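Local structure of uronate isomerase (Bacillus halodurans C-125, 3HK5) at residues M220-P225 with I253-M258. The protein probably catalyses the aldose-ketose isomerisation of uronates, such as D-glucuronate to D-fructuronate, at a zinc-binding active site. Sequence-based numbering, arbitrary orientation.
With RAT (D-arabinaric acid), chain C.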
loop_
_atom_site.group_PDB
_atom_site.type_symbol
_atom_site.label_atom_id
_atom_site.label_comp_id
_atom_site.label_asym_id
_atom_site.label_seq_id
_atom_site.Cartn_x
_atom_site.Cartn_y
_atom_site.Cartn_z
ATOM N N MET A 220 30.908 -15.636 1.645
ATOM C CA MET A 220 30.758 -14.187 1.755
ATOM C C MET A 220 29.468 -14.030 2.556
ATOM O O MET A 220 28.522 -14.790 2.351
ATOM C CB MET A 220 30.621 -13.526 0.371
ATOM C CG MET A 220 31.928 -13.414 -0.434
ATOM S SD MET A 220 31.704 -12.669 -2.093
ATOM C CE MET A 220 31.073 -14.044 -2.996
ATOM N N ALA A 221 29.416 -13.054 3.460
ATOM C CA ALA A 221 28.231 -12.887 4.299
ATOM C C ALA A 221 27.751 -11.458 4.470
ATOM O O ALA A 221 28.505 -10.507 4.265
ATOM C CB ALA A 221 28.497 -13.498 5.670
ATOM N N VAL A 222 26.486 -11.326 4.866
ATOM C CA VAL A 222 25.863 -10.025 5.108
ATOM C C VAL A 222 24.656 -10.182 6.037
ATOM O O VAL A 222 23.962 -11.206 5.987
ATOM C CB VAL A 222 25.358 -9.375 3.786
ATOM C CG1 VAL A 222 24.182 -10.180 3.218
ATOM C CG2 VAL A 222 24.918 -7.928 4.043
ATOM N N SER A 223 24.425 -9.189 6.900
ATOM C CA SER A 223 23.254 -9.209 7.778
ATOM C C SER A 223 22.284 -8.245 7.087
ATOM O O SER A 223 22.692 -7.189 6.599
ATOM C CB SER A 223 23.591 -8.734 9.199
ATOM O OG SER A 223 24.002 -7.381 9.215
ATOM N N LEU A 224 21.008 -8.619 7.041
ATOM C CA LEU A 224 19.995 -7.832 6.347
ATOM C C LEU A 224 18.794 -7.449 7.212
ATOM O O LEU A 224 18.459 -8.132 8.174
ATOM C CB LEU A 224 19.525 -8.612 5.113
ATOM C CG LEU A 224 20.667 -8.989 4.162
ATOM C CD1 LEU A 224 20.240 -10.131 3.247
ATOM C CD2 LEU A 224 21.085 -7.754 3.357
ATOM N N PRO A 225 18.123 -6.344 6.866
ATOM C CA PRO A 225 16.961 -5.877 7.625
ATOM C C PRO A 225 15.694 -6.687 7.345
ATOM O O PRO A 225 15.641 -7.470 6.396
ATOM C CB PRO A 225 16.827 -4.427 7.174
ATOM C CG PRO A 225 17.201 -4.523 5.707
ATOM C CD PRO A 225 18.419 -5.444 5.735
ATOM N N ILE A 253 31.638 -20.152 -4.099
ATOM C CA ILE A 253 31.604 -19.717 -2.708
ATOM C C ILE A 253 30.156 -19.451 -2.310
ATOM O O ILE A 253 29.436 -18.748 -3.013
ATOM C CB ILE A 253 32.413 -18.406 -2.527
ATOM C CG1 ILE A 253 33.885 -18.643 -2.886
ATOM C CG2 ILE A 253 32.288 -17.899 -1.100
ATOM C CD1 ILE A 253 34.571 -19.669 -2.000
ATOM N N PRO A 254 29.704 -20.017 -1.186
ATOM C CA PRO A 254 28.316 -19.755 -0.807
ATOM C C PRO A 254 28.101 -18.343 -0.265
ATOM O O PRO A 254 29.039 -17.683 0.202
ATOM C CB PRO A 254 28.027 -20.835 0.238
ATOM C CG PRO A 254 29.348 -21.087 0.847
ATOM C CD PRO A 254 30.298 -21.056 -0.327
ATOM N N PHE A 255 26.854 -17.893 -0.341
ATOM C CA PHE A 255 26.453 -16.573 0.137
ATOM C C PHE A 255 25.623 -16.748 1.411
ATOM O O PHE A 255 24.571 -17.389 1.399
ATOM C CB PHE A 255 25.636 -15.873 -0.958
ATOM C CG PHE A 255 25.184 -14.480 -0.610
ATOM C CD1 PHE A 255 25.971 -13.639 0.172
ATOM C CD2 PHE A 255 23.998 -13.978 -1.142
ATOM C CE1 PHE A 255 25.582 -12.317 0.414
ATOM C CE2 PHE A 255 23.602 -12.664 -0.909
ATOM C CZ PHE A 255 24.397 -11.830 -0.128
ATOM N N ALA A 256 26.106 -16.185 2.511
ATOM C CA ALA A 256 25.397 -16.281 3.780
ATOM C C ALA A 256 24.598 -15.014 4.030
ATOM O O ALA A 256 25.133 -13.912 3.958
ATOM C CB ALA A 256 26.383 -16.505 4.920
ATOM N N MET A 257 23.312 -15.182 4.323
ATOM C CA MET A 257 22.430 -14.064 4.600
ATOM C C MET A 257 21.849 -14.240 6.004
ATOM O O MET A 257 21.226 -15.253 6.296
ATOM C CB MET A 257 21.294 -14.008 3.561
ATOM C CG MET A 257 21.761 -13.822 2.106
ATOM S SD MET A 257 20.408 -13.609 0.908
ATOM C CE MET A 257 19.771 -15.252 0.882
ATOM N N MET A 258 22.082 -13.260 6.872
ATOM C CA MET A 258 21.568 -13.286 8.239
ATOM C C MET A 258 20.503 -12.184 8.229
ATOM O O MET A 258 20.797 -10.993 8.366
ATOM C CB MET A 258 22.706 -13.006 9.235
ATOM C CG MET A 258 23.964 -13.884 8.979
ATOM S SD MET A 258 25.169 -13.995 10.337
ATOM C CE MET A 258 25.818 -12.511 10.299
HETATM O O1A RAT C . 25.320 -9.292 12.574
HETATM C C1 RAT C . 25.807 -10.245 13.237
HETATM O O1B RAT C . 26.655 -11.063 12.821
HETATM C C2 RAT C . 25.316 -10.415 14.675
HETATM O O2 RAT C . 25.577 -11.770 15.099
HETATM C C3 RAT C . 26.005 -9.415 15.633
HETATM O O3 RAT C . 27.389 -9.766 15.793
HETATM C C4 RAT C . 25.340 -9.350 17.040
HETATM O O4 RAT C . 25.719 -8.151 17.717
HETATM C C5 RAT C . 25.716 -10.548 17.943
HETATM O O5A RAT C . 26.477 -10.342 18.908
HETATM O O5B RAT C . 25.217 -11.671 17.639
#
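A256 N bonds to M220 O in a ladder of five main-chain hydrogen bonds that makes 220-224 and 255-258 parallel neighbours, their axes over these segments coming within 4.7 Å at 19°. Helix 235-250 lies between them in sequence, making this a beta-alpha-beta unit, consistent with the barrel of the amidohydrolase superfamily. The donors alternate: M220 N to P254 O, A256 N to M220 O, V222 N to A256 O, M258 N to V222 O and L224 N to M258 O. The A256 N to M220 O bond is the straightest of the five (179° at hydrogen, 2.8 Å), whereas L224 N reaches M258 O at 2.7 Å from 35° off the carbonyl plane. M220 O, A256 O, V222 O and M258 O each also receive a CA-H, from F255, A221, M257 and S223; S223 CA lies 3.1 Å from M258 O.

On one face, the trans first torsion of F255 carries its ring toward strand 220-224, with M220 O at the ring edge and V222 CG1 approaching CZ obliquely at 3.7 Å; M257 CG lies above one ring face, offset toward its rim. Helix 172-176 packs against V222. The other face carries A221 and A256, CB to CB, then S223 and M258. S223 OG is hydrogen-bonded to D172, while M258, beside zinc ligand H26, bends at chi3 and brings CE 3.0 Å from O1B of D-arabinaric acid, tight for a methyl-oxygen van der Waals contact.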